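Local coordinates for protein putative cytochrome P450 120 (PDB 2VE3) that binds heme and retinoic acid and probably works as a cytochrome P450 monooxygenase, inserting oxygen into its substrate, at residues K123-G126 / I127-Y131; D153-A156 / T157-G161; N167-L170 / F171-E175; I248-L251 / L252-G255. All blocks are in the same frame, centred on the assembly; numbering follows the deposited sequence.

Contact 1. Residues K123-G126 / I127-Y131; sequences KMDG and IVQGY
Lys123 and Ile127 meet one turn apart near the start of helix 121-137. The backbone N of Ile127 donates to Lys123 O at 3.0 Å, and Ile127 CD1 packs 3.3 Å from Lys123 O. The lysine chain leads away from this turn, its NZ hydrogen-bonded to Ser119 O. Met124 O takes the N-H of Val128 at 2.9 Å. Val128 keeps CG1 anti to its own nitrogen (chi1 167°), which swings the other methyl back along the helix, so that Val128 CG2 lies 3.2 Å from Met124 O. At Asp125 the turn becomes polar. Its carbonyl receives a straight bond from Gln129 N (N-H...O 172°), and the Asp125 and Gln129 side chains run side by side in the same direction, carboxylate and amide planes 23° apart. Asp125 OD1 meets the aliphatic Gln129 CG at 3.6 Å; OD2 forms a salt bridge with Arg407, and Gln129 OE1 is hydrogen-bonded to Gln411 NE2. Gly126 O closes the series with a longer bond of 3.3 Å from Gly130 N. This is helix D of the P450 fold: Met124 packs on Leu399 and Leu403 of helix 394-411, and Tyr131 rests on Met150 of helix 143-159.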
loop_
_atom_site.group_PDB
_atom_site.type_symbol
_atom_site.label_atom_id
_atom_site.label_comp_id
_atom_site.label_asym_id
_atom_site.label_seq_id
_atom_site.Cartn_x
_atom_site.Cartn_y
_atom_site.Cartn_z
ATOM N N LYS A 123 19.183 0.609 -10.741
ATOM C CA LYS A 123 18.233 -0.227 -11.484
ATOM C C LYS A 123 16.853 0.395 -11.486
ATOM O O LYS A 123 16.137 0.311 -12.487
ATOM C CB LYS A 123 18.128 -1.655 -10.919
ATOM C CG LYS A 123 19.295 -2.605 -11.215
ATOM C CD LYS A 123 20.440 -2.336 -10.254
ATOM C CE LYS A 123 19.923 -2.172 -8.826
ATOM N NZ LYS A 123 20.599 -1.062 -8.123
ATOM N N MET A 124 16.480 0.998 -10.357
ATOM C CA MET A 124 15.174 1.646 -10.232
ATOM C C MET A 124 15.052 2.832 -11.174
ATOM O O MET A 124 14.057 2.966 -11.857
ATOM C CB MET A 124 14.881 2.098 -8.798
ATOM C CG MET A 124 13.457 2.651 -8.648
ATOM S SD MET A 124 13.107 3.424 -7.067
ATOM C CE MET A 124 13.201 2.020 -5.957
ATOM N N ASP A 125 16.075 3.677 -11.197
ATOM C CA ASP A 125 16.110 4.845 -12.069
ATOM C C ASP A 125 16.174 4.454 -13.550
ATOM O O ASP A 125 15.609 5.136 -14.401
ATOM C CB ASP A 125 17.289 5.747 -11.690
ATOM C CG ASP A 125 17.281 7.078 -12.434
ATOM O OD1 ASP A 125 16.189 7.650 -12.652
ATOM O OD2 ASP A 125 18.375 7.560 -12.789
ATOM N N GLY A 126 16.869 3.353 -13.840
ATOM C CA GLY A 126 16.954 2.812 -15.192
ATOM C C GLY A 126 15.610 2.298 -15.689
ATOM O O GLY A 126 15.257 2.507 -16.851
ATOM N N ILE A 127 14.861 1.623 -14.815
ATOM C CA ILE A 127 13.509 1.163 -15.170
ATOM C C ILE A 127 12.592 2.377 -15.347
ATOM O O ILE A 127 11.822 2.451 -16.309
ATOM C CB ILE A 127 12.910 0.170 -14.124
ATOM C CG1 ILE A 127 13.683 -1.152 -14.123
ATOM C CG2 ILE A 127 11.429 -0.110 -14.412
ATOM C CD1 ILE A 127 13.649 -1.908 -12.787
ATOM N N VAL A 128 12.707 3.337 -14.423
ATOM C CA VAL A 128 11.846 4.539 -14.426
ATOM C C VAL A 128 11.989 5.405 -15.705
ATOM O O VAL A 128 10.998 5.666 -16.397
ATOM C CB VAL A 128 11.954 5.331 -13.097
ATOM C CG1 VAL A 128 11.327 6.697 -13.212
ATOM C CG2 VAL A 128 11.242 4.560 -11.995
ATOM N N GLN A 129 13.225 5.793 -16.021
ATOM C CA GLN A 129 13.545 6.560 -17.231
ATOM C C GLN A 129 13.164 5.849 -18.522
ATOM O O GLN A 129 12.722 6.488 -19.479
ATOM C CB GLN A 129 15.037 6.882 -17.288
ATOM C CG GLN A 129 15.551 7.737 -16.157
ATOM C CD GLN A 129 15.142 9.185 -16.282
ATOM O OE1 GLN A 129 13.962 9.517 -16.188
ATOM N NE2 GLN A 129 16.122 10.062 -16.478
ATOM N N GLY A 130 13.353 4.530 -18.557
ATOM C CA GLY A 130 12.945 3.733 -19.707
ATOM C C GLY A 130 11.481 3.942 -20.047
ATOM O O GLY A 130 11.135 4.139 -21.208
ATOM N N TYR A 131 10.619 3.903 -19.035
ATOM C CA TYR A 131 9.178 4.074 -19.241
ATOM C C TYR A 131 8.799 5.493 -19.633
ATOM O O TYR A 131 7.947 5.674 -20.489
ATOM C CB TYR A 131 8.382 3.652 -18.004
ATOM C CG TYR A 131 8.115 2.171 -17.940
ATOM C CD1 TYR A 131 8.995 1.318 -17.271
ATOM C CD2 TYR A 131 6.997 1.613 -18.563
ATOM C CE1 TYR A 131 8.766 -0.034 -17.215
ATOM C CE2 TYR A 131 6.766 0.248 -18.509
ATOM C CZ TYR A 131 7.662 -0.561 -17.832
ATOM O OH TYR A 131 7.454 -1.914 -17.759
#

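Contact 2. Residues D153-A156 / T157-G161; sequences DVAA and TLFMG
Phe159 folds back over Ala155, one turn earlier in helix 143-159. Its CB lies 3.3 Å from Ala155 O, the oxygen that also accepts the backbone N-H of Phe159. CG stays just as near that oxygen, since chi1 of -59° sets the ring beside the backbone N. Along one side of the ring CD2 still skirts Ala155 O, at 3.4 Å, and the next atom, CE2, reaches Ala155 CB at 4.1 Å; the ring also meets Phe396 with planes about 45° apart. Val154 and Leu158 lie side by side, CG1 of the valine 3.7 Å from CD1 of the leucine, and Met160, bent at its last torsion, brings CE to within 4.0 Å of Ala156 CB. Thr157 adds a polar contact: Asp153 O accepts from both its donors, the hydroxyl OG1 over 2.6 Å and the N-H from above the carbonyl plane. Beyond Met160 the chain leaves the helical path at Gly161, whose phi is positive. Apart from the Asp153 carboxylate, hydrogen-bonded to Tyr131, and the Met160 sulfur, the other side chains of this helix E are hydrocarbon: Phe159 touches the heme, Val154 and Leu158 pack on helices 121-137 and 394-411, and apolar burial probably dominates.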
loop_
_atom_site.group_PDB
_atom_site.type_symbol
_atom_site.label_atom_id
_atom_site.label_comp_id
_atom_site.label_asym_id
_atom_site.label_seq_id
_atom_site.Cartn_x
_atom_site.Cartn_y
_atom_site.Cartn_z
ATOM N N ASP A 153 7.478 -4.100 -12.697
ATOM C CA ASP A 153 8.843 -4.225 -13.207
ATOM C C ASP A 153 9.918 -3.849 -12.194
ATOM O O ASP A 153 10.943 -4.507 -12.133
ATOM C CB ASP A 153 9.033 -3.380 -14.470
ATOM C CG ASP A 153 8.591 -4.099 -15.729
ATOM O OD1 ASP A 153 7.730 -5.006 -15.633
ATOM O OD2 ASP A 153 9.100 -3.744 -16.816
ATOM N N VAL A 154 9.689 -2.776 -11.433
ATOM C CA VAL A 154 10.638 -2.332 -10.408
ATOM C C VAL A 154 10.702 -3.371 -9.278
ATOM O O VAL A 154 11.790 -3.742 -8.825
ATOM C CB VAL A 154 10.273 -0.929 -9.857
ATOM C CG1 VAL A 154 11.149 -0.534 -8.693
ATOM C CG2 VAL A 154 10.400 0.128 -10.945
ATOM N N ALA A 155 9.528 -3.838 -8.851
ATOM C CA ALA A 155 9.415 -4.736 -7.731
ATOM C C ALA A 155 10.016 -6.093 -8.084
ATOM O O ALA A 155 10.821 -6.621 -7.314
ATOM C CB ALA A 155 7.969 -4.870 -7.286
ATOM N N ALA A 156 9.653 -6.636 -9.248
ATOM C CA ALA A 156 10.203 -7.929 -9.687
ATOM C C ALA A 156 11.719 -7.830 -9.809
ATOM O O ALA A 156 12.447 -8.692 -9.320
ATOM C CB ALA A 156 9.573 -8.378 -10.994
ATOM N N THR A 157 12.181 -6.743 -10.421
ATOM C CA THR A 157 13.610 -6.491 -10.620
ATOM C C THR A 157 14.412 -6.388 -9.325
ATOM O O THR A 157 15.400 -7.102 -9.159
ATOM C CB THR A 157 13.844 -5.232 -11.490
ATOM O OG1 THR A 157 13.279 -5.459 -12.782
ATOM C CG2 THR A 157 15.341 -4.901 -11.644
ATOM N N LEU A 158 13.988 -5.510 -8.421
ATOM C CA LEU A 158 14.769 -5.225 -7.216
ATOM C C LEU A 158 14.667 -6.294 -6.125
ATOM O O LEU A 158 15.586 -6.432 -5.309
ATOM C CB LEU A 158 14.411 -3.847 -6.644
ATOM C CG LEU A 158 14.830 -2.616 -7.458
ATOM C CD1 LEU A 158 14.204 -1.395 -6.842
ATOM C CD2 LEU A 158 16.359 -2.452 -7.520
ATOM N N PHE A 159 13.563 -7.046 -6.111
ATOM C CA PHE A 159 13.355 -8.076 -5.088
ATOM C C PHE A 159 13.818 -9.471 -5.519
ATOM O O PHE A 159 14.153 -10.300 -4.680
ATOM C CB PHE A 159 11.892 -8.131 -4.616
ATOM C CG PHE A 159 11.380 -6.839 -4.026
ATOM C CD1 PHE A 159 12.248 -5.913 -3.449
ATOM C CD2 PHE A 159 10.017 -6.555 -4.034
ATOM C CE1 PHE A 159 11.768 -4.734 -2.903
ATOM C CE2 PHE A 159 9.531 -5.373 -3.491
ATOM C CZ PHE A 159 10.407 -4.458 -2.926
ATOM N N MET A 160 13.826 -9.719 -6.824
ATOM C CA MET A 160 14.194 -11.025 -7.350
ATOM C C MET A 160 15.433 -11.022 -8.254
ATOM O O MET A 160 16.325 -11.851 -8.073
ATOM C CB MET A 160 12.997 -11.661 -8.065
ATOM C CG MET A 160 11.889 -12.122 -7.110
ATOM S SD MET A 160 10.660 -13.123 -7.945
ATOM C CE MET A 160 9.969 -11.911 -9.078
ATOM N N GLY A 161 15.493 -10.092 -9.207
ATOM C CA GLY A 161 16.587 -10.041 -10.195
ATOM C C GLY A 161 16.107 -9.685 -11.597
ATOM O O GLY A 161 14.919 -9.845 -11.915
#

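Contact 3. Residues N167-L170 / F171-E175; sequences NPQL and FPWFE
A CH-pi contact between Gln169 and Trp173 marks the first turn of helix 170-181, where a loop after helix 162-165 runs into it. Gln169 CB stands 3.8 Å from the centre of the six-membered ring, only 7° off its normal, and its carbonyl oxygen lies over a face of the indole nearer the rim. Farther out, the extended chain carries its amide across the benzo end, with NE2 3.5 Å from Trp173 CZ2 and the two planes 43° apart. The same residues are tied through the backbone, Trp173 N donating to Gln169 O at 3.2 Å. In the P450 fold this is the start of helix F, and a proline in the opening turn suits such a place: Pro172 has no N-H to give, and its CD sits 3.5 Å from Pro168 O instead. Phe174 N bonds to Leu170 O at 3.1 Å, an oxygen that also lies at the edge of the Phe174 ring, in its plane. Phe171 faces another way and has Glu175 CG 3.9 Å above the centre of its ring; the carboxylate beyond forms a salt bridge with Arg148 and a hydrogen bond with His256. Trp173 packs on Leu202, Leu203 and Glu206 of helix 192-215.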
loop_
_atom_site.group_PDB
_atom_site.type_symbol
_atom_site.label_atom_id
_atom_site.label_comp_id
_atom_site.label_asym_id
_atom_site.label_seq_id
_atom_site.Cartn_x
_atom_site.Cartn_y
_atom_site.Cartn_z
ATOM N N ASN A 167 9.976 -11.945 -18.029
ATOM C CA ASN A 167 9.528 -13.339 -18.047
ATOM C C ASN A 167 8.086 -13.733 -17.702
ATOM O O ASN A 167 7.757 -13.947 -16.543
ATOM C CB ASN A 167 10.522 -14.212 -17.228
ATOM C CG ASN A 167 9.830 -15.165 -16.217
ATOM O OD1 ASN A 167 8.936 -15.957 -16.570
ATOM N ND2 ASN A 167 10.260 -15.089 -14.953
ATOM N N PRO A 168 7.171 -13.710 -18.674
ATOM C CA PRO A 168 6.464 -12.684 -19.399
ATOM C C PRO A 168 4.996 -12.895 -18.946
ATOM O O PRO A 168 4.100 -12.119 -19.275
ATOM C CB PRO A 168 6.647 -13.109 -20.860
ATOM C CG PRO A 168 7.017 -14.613 -20.811
ATOM C CD PRO A 168 7.011 -15.011 -19.352
ATOM N N GLN A 169 4.803 -13.967 -18.176
ATOM C CA GLN A 169 3.519 -14.443 -17.671
ATOM C C GLN A 169 3.277 -13.983 -16.235
ATOM O O GLN A 169 2.168 -14.123 -15.703
ATOM C CB GLN A 169 3.507 -15.977 -17.685
ATOM C CG GLN A 169 3.244 -16.625 -19.026
ATOM C CD GLN A 169 3.187 -18.148 -18.930
ATOM O OE1 GLN A 169 4.202 -18.803 -18.664
ATOM N NE2 GLN A 169 2.001 -18.720 -19.156
ATOM N N LEU A 170 4.332 -13.448 -15.621
ATOM C CA LEU A 170 4.375 -13.108 -14.201
ATOM C C LEU A 170 3.422 -11.963 -13.849
ATOM O O LEU A 170 2.711 -12.030 -12.842
ATOM C CB LEU A 170 5.811 -12.742 -13.812
ATOM C CG LEU A 170 6.408 -13.238 -12.490
ATOM C CD1 LEU A 170 6.319 -14.760 -12.321
ATOM C CD2 LEU A 170 7.854 -12.809 -12.387
ATOM N N PHE A 171 3.435 -10.924 -14.687
ATOM C CA PHE A 171 2.574 -9.739 -14.554
ATOM C C PHE A 171 1.095 -10.084 -14.751
ATOM O O PHE A 171 0.287 -9.787 -13.879
ATOM C CB PHE A 171 3.047 -8.625 -15.510
ATOM C CG PHE A 171 2.239 -7.359 -15.440
ATOM C CD1 PHE A 171 2.331 -6.515 -14.338
ATOM C CD2 PHE A 171 1.400 -6.995 -16.491
ATOM C CE1 PHE A 171 1.590 -5.341 -14.275
ATOM C CE2 PHE A 171 0.655 -5.810 -16.443
ATOM C CZ PHE A 171 0.755 -4.983 -15.328
ATOM N N PRO A 172 0.738 -10.739 -15.874
ATOM C CA PRO A 172 -0.643 -11.188 -16.085
ATOM C C PRO A 172 -1.221 -11.994 -14.916
ATOM O O PRO A 172 -2.378 -11.773 -14.526
ATOM C CB PRO A 172 -0.525 -12.085 -17.318
ATOM C CG PRO A 172 0.668 -11.563 -18.053
ATOM C CD PRO A 172 1.606 -11.075 -17.022
ATOM N N TRP A 173 -0.427 -12.911 -14.368
ATOM C CA TRP A 173 -0.822 -13.715 -13.216
ATOM C C TRP A 173 -1.039 -12.872 -11.950
ATOM O O TRP A 173 -2.033 -13.041 -11.251
ATOM C CB TRP A 173 0.215 -14.819 -12.946
ATOM C CG TRP A 173 0.197 -15.947 -13.953
ATOM C CD1 TRP A 173 -0.851 -16.323 -14.762
ATOM C CD2 TRP A 173 1.252 -16.874 -14.221
ATOM N NE1 TRP A 173 -0.497 -17.410 -15.533
ATOM C CE2 TRP A 173 0.786 -17.767 -15.223
ATOM C CE3 TRP A 173 2.552 -17.033 -13.723
ATOM C CZ2 TRP A 173 1.572 -18.803 -15.733
ATOM C CZ3 TRP A 173 3.333 -18.067 -14.231
ATOM C CH2 TRP A 173 2.835 -18.941 -15.229
ATOM N N PHE A 174 -0.106 -11.973 -11.655
ATOM C CA PHE A 174 -0.229 -11.094 -10.500
ATOM C C PHE A 174 -1.464 -10.207 -10.546
ATOM O O PHE A 174 -2.116 -9.990 -9.531
ATOM C CB PHE A 174 1.028 -10.249 -10.325
ATOM C CG PHE A 174 1.743 -10.512 -9.037
ATOM C CD1 PHE A 174 1.363 -9.845 -7.875
ATOM C CD2 PHE A 174 2.778 -11.432 -8.972
ATOM C CE1 PHE A 174 2.012 -10.084 -6.676
ATOM C CE2 PHE A 174 3.441 -11.678 -7.767
ATOM C CZ PHE A 174 3.050 -11.006 -6.620
ATOM N N GLU A 175 -1.794 -9.729 -11.733
ATOM C CA GLU A 175 -2.970 -8.891 -11.943
ATOM C C GLU A 175 -4.255 -9.623 -11.597
ATOM O O GLU A 175 -5.140 -9.066 -10.939
ATOM C CB GLU A 175 -2.989 -8.357 -13.381
ATOM C CG GLU A 175 -1.758 -7.525 -13.695
ATOM C CD GLU A 175 -1.737 -6.210 -12.921
ATOM O OE1 GLU A 175 -1.039 -6.102 -11.872
ATOM O OE2 GLU A 175 -2.437 -5.285 -13.367
#

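Contact 4. Residues I248-L251 / L252-G255; sequences ILLL and LFAG. With HEM (protoporphyrin IX containing Fe), chain C; REA (retinoic acid), chain D.
Leu250 and Ala254, one turn apart on helix 241-272, each touch two bound molecules at once, the heme and retinoic acid. With CG anti to its nitrogen (chi1 173°), Leu250 sends its branch toward the ligands, and the two methyls divide between them: CD2 rests 3.6 Å from the heme methyl CMD, while CD1 approaches ring carbon C3 of the retinoic acid at 4.0 Å. Ala254 presents its single methyl to the porphyrin, CB being 3.3 Å from heme C4C, with the retinoic acid methyl C17 at 3.8 Å from Ala254 CB. The backbone joining these two residues is drawn tight, since Ala254 N donates to Leu250 O over 2.7 Å, nearly straight at 176°. Phe253 adds the third apolar surface. Its CD2 touches Leu250 CD1 at 4.3 Å, and its ring turns an edge to carbon C5 of the ligand, with Phe253 CZ 3.7 Å from C7 of the retinoic acid. Leu251 CD2 packs against the heme vinyl carbon CBC, 3.8 Å away. This is the I-helix of the P450 fold, and Ala254 and Gly255 open its Ala-Gly-x-x-Thr signature; Ala254 O accepts a hydrogen bond from Thr258 OG1, the threonine that in many relatives assists oxygen activation. Gln345, elsewhere in the pocket, hydrogen-bonds the ligand. Across these two turns, every side chain set against the ligands is hydrocarbon. Burial of apolar surface therefore probably dominates the hold on the substrate ring here, beside the heme, consistent with oxidation of an apolar part of the molecule.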
loop_
_atom_site.group_PDB
_atom_site.type_symbol
_atom_site.label_atom_id
_atom_site.label_comp_id
_atom_site.label_asym_id
_atom_site.label_seq_id
_atom_site.Cartn_x
_atom_site.Cartn_y
_atom_site.Cartn_z
ATOM N N ILE A 248 8.109 -13.703 -0.494
ATOM C CA ILE A 248 8.365 -12.914 -1.704
ATOM C C ILE A 248 7.089 -12.549 -2.413
ATOM O O ILE A 248 6.997 -11.475 -2.969
ATOM C CB ILE A 248 9.334 -13.557 -2.758
ATOM C CG1 ILE A 248 9.255 -15.084 -2.739
ATOM C CG2 ILE A 248 10.737 -12.993 -2.585
ATOM C CD1 ILE A 248 10.102 -15.790 -3.829
ATOM N N LEU A 249 6.108 -13.445 -2.414
ATOM C CA LEU A 249 4.830 -13.119 -3.036
ATOM C C LEU A 249 4.235 -11.856 -2.383
ATOM O O LEU A 249 3.668 -11.021 -3.077
ATOM C CB LEU A 249 3.856 -14.295 -2.942
ATOM C CG LEU A 249 2.478 -14.228 -3.603
ATOM C CD1 LEU A 249 2.592 -14.188 -5.116
ATOM C CD2 LEU A 249 1.629 -15.439 -3.173
ATOM N N LEU A 250 4.379 -11.729 -1.059
ATOM C CA LEU A 250 3.843 -10.585 -0.308
ATOM C C LEU A 250 4.581 -9.309 -0.646
ATOM O O LEU A 250 3.954 -8.299 -0.977
ATOM C CB LEU A 250 3.857 -10.854 1.207
ATOM C CG LEU A 250 3.486 -9.714 2.176
ATOM C CD1 LEU A 250 2.066 -9.197 1.970
ATOM C CD2 LEU A 250 3.690 -10.145 3.629
ATOM N N LEU A 251 5.911 -9.362 -0.599
ATOM C CA LEU A 251 6.765 -8.223 -0.944
ATOM C C LEU A 251 6.530 -7.741 -2.369
ATOM O O LEU A 251 6.493 -6.536 -2.610
ATOM C CB LEU A 251 8.245 -8.579 -0.794
ATOM C CG LEU A 251 8.843 -8.788 0.594
ATOM C CD1 LEU A 251 10.345 -9.077 0.443
ATOM C CD2 LEU A 251 8.614 -7.579 1.450
ATOM N N LEU A 252 6.397 -8.678 -3.312
ATOM C CA LEU A 252 6.054 -8.317 -4.693
ATOM C C LEU A 252 4.642 -7.738 -4.825
ATOM O O LEU A 252 4.434 -6.832 -5.604
ATOM C CB LEU A 252 6.188 -9.526 -5.636
ATOM C CG LEU A 252 7.552 -10.163 -5.859
ATOM C CD1 LEU A 252 7.338 -11.560 -6.417
ATOM C CD2 LEU A 252 8.422 -9.301 -6.797
ATOM N N PHE A 253 3.659 -8.288 -4.111
ATOM C CA PHE A 253 2.324 -7.684 -4.110
ATOM C C PHE A 253 2.330 -6.262 -3.480
ATOM O O PHE A 253 1.841 -5.296 -4.094
ATOM C CB PHE A 253 1.283 -8.610 -3.458
ATOM C CG PHE A 253 0.100 -7.880 -2.872
ATOM C CD1 PHE A 253 -0.737 -7.106 -3.677
ATOM C CD2 PHE A 253 -0.170 -7.960 -1.514
ATOM C CE1 PHE A 253 -1.809 -6.408 -3.125
ATOM C CE2 PHE A 253 -1.240 -7.276 -0.968
ATOM C CZ PHE A 253 -2.055 -6.494 -1.776
ATOM N N ALA A 254 2.890 -6.131 -2.279
ATOM C CA ALA A 254 2.907 -4.843 -1.604
ATOM C C ALA A 254 3.722 -3.790 -2.371
ATOM O O ALA A 254 3.329 -2.618 -2.453
ATOM C CB ALA A 254 3.408 -4.992 -0.183
ATOM N N GLY A 255 4.842 -4.214 -2.958
ATOM C CA GLY A 255 5.747 -3.292 -3.648
ATOM C C GLY A 255 5.157 -2.795 -4.951
ATOM O O GLY A 255 5.547 -1.746 -5.477
HETATM C CHA HEM C . 1.960 -3.144 6.326
HETATM C CHB HEM C . 0.583 0.807 3.851
HETATM C CHC HEM C . 4.129 0.039 0.611
HETATM C CHD HEM C . 5.152 -4.173 2.729
HETATM C C1A HEM C . 1.269 -1.994 5.968
HETATM C C2A HEM C . 0.161 -1.373 6.672
HETATM C C3A HEM C . -0.199 -0.271 5.986
HETATM C C4A HEM C . 0.646 -0.177 4.822
HETATM C CMA HEM C . -1.325 0.726 6.320
HETATM C CAA HEM C . -0.439 -1.872 8.008
HETATM C CBA HEM C . -1.629 -2.807 7.810
HETATM C CGA HEM C . -2.004 -3.354 9.171
HETATM O O1A HEM C . -2.406 -2.529 10.044
HETATM O O2A HEM C . -1.904 -4.599 9.381
HETATM C C1B HEM C . 1.447 0.967 2.785
HETATM C C2B HEM C . 1.495 2.099 1.869
HETATM C C3B HEM C . 2.485 1.888 0.977
HETATM C C4B HEM C . 3.081 0.618 1.300
HETATM C CMB HEM C . 0.558 3.323 1.954
HETATM C CAB HEM C . 2.945 2.774 -0.226
HETATM C CBB HEM C . 2.940 4.116 -0.203
HETATM C C1C HEM C . 4.763 -1.143 0.913
HETATM C C2C HEM C . 5.922 -1.695 0.242
HETATM C C3C HEM C . 6.214 -2.865 0.825
HETATM C C4C HEM C . 5.223 -3.090 1.879
HETATM C CMC HEM C . 6.695 -1.007 -0.917
HETATM C CAC HEM C . 7.397 -3.820 0.489
HETATM C CBC HEM C . 7.449 -4.579 -0.611
HETATM C C1D HEM C . 4.334 -4.324 3.830
HETATM C C2D HEM C . 4.232 -5.538 4.596
HETATM C C3D HEM C . 3.232 -5.231 5.717
HETATM C C4D HEM C . 2.851 -3.844 5.530
HETATM C CMD HEM C . 4.975 -6.872 4.326
HETATM C CAD HEM C . 2.740 -6.177 6.837
HETATM C CBD HEM C . 3.417 -5.759 8.141
HETATM C CGD HEM C . 3.000 -6.671 9.270
HETATM O O1D HEM C . 3.666 -6.606 10.334
HETATM O O2D HEM C . 2.021 -7.464 9.134
HETATM N NA HEM C . 1.533 -1.239 4.851
HETATM N NB HEM C . 2.419 0.072 2.396
HETATM N NC HEM C . 4.351 -2.020 1.902
HETATM N ND HEM C . 3.524 -3.344 4.410
HETATM FE FE HEM C . 3.167 -1.467 3.517
HETATM C C1 REA D . -0.475 -4.505 2.436
HETATM C C2 REA D . 0.570 -5.544 2.832
HETATM C C3 REA D . 0.042 -6.412 3.975
HETATM C C4 REA D . -1.131 -7.259 3.488
HETATM C C5 REA D . -2.116 -6.477 2.644
HETATM C C6 REA D . -1.815 -5.205 2.143
HETATM C C7 REA D . -2.820 -4.537 1.306
HETATM C C8 REA D . -3.981 -3.904 1.933
HETATM C C9 REA D . -5.050 -3.378 1.058
HETATM C C10 REA D . -6.339 -3.190 1.689
HETATM C C11 REA D . -7.169 -2.010 1.521
HETATM C C12 REA D . -8.171 -1.891 2.580
HETATM C C13 REA D . -9.580 -1.602 2.317
HETATM C C14 REA D . -10.346 -1.405 3.483
HETATM C C15 REA D . -11.545 -0.591 3.560
HETATM C C16 REA D . -0.692 -3.510 3.592
HETATM C C17 REA D . 0.070 -3.775 1.208
HETATM C C18 REA D . -3.439 -7.133 2.335
HETATM C C19 REA D . -4.850 -3.090 -0.411
HETATM C C20 REA D . -10.130 -1.549 0.916
HETATM O O1 REA D . -11.940 0.058 2.577
HETATM O O2 REA D . -12.189 -0.540 4.619
#

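How the contacts relate
Contacts 2 and 4 are buried in the helical core, whereas contacts 1 and 3 are only partly covered. Contacts 1, 2 and 4 lie on helices D, E and I, which with helix L (394-411) form the P450 core bundle; contact 3 begins helix F. Contact 2 is the hub: it touches contact 1 through Tyr131 OH and Asp153 OD2 (2.6 Å, a probable hydrogen bond), contact 3 through Met160 CE and Leu170 CD2, and contact 4 where Leu252 CD2 nears Ala156 CA. Phe174 of contact 3 packs on Phe253 and Leu249 of contact 4. Outward, carboxylate and amide groups appear; toward the heme, leucines, phenylalanines and alanines prevail.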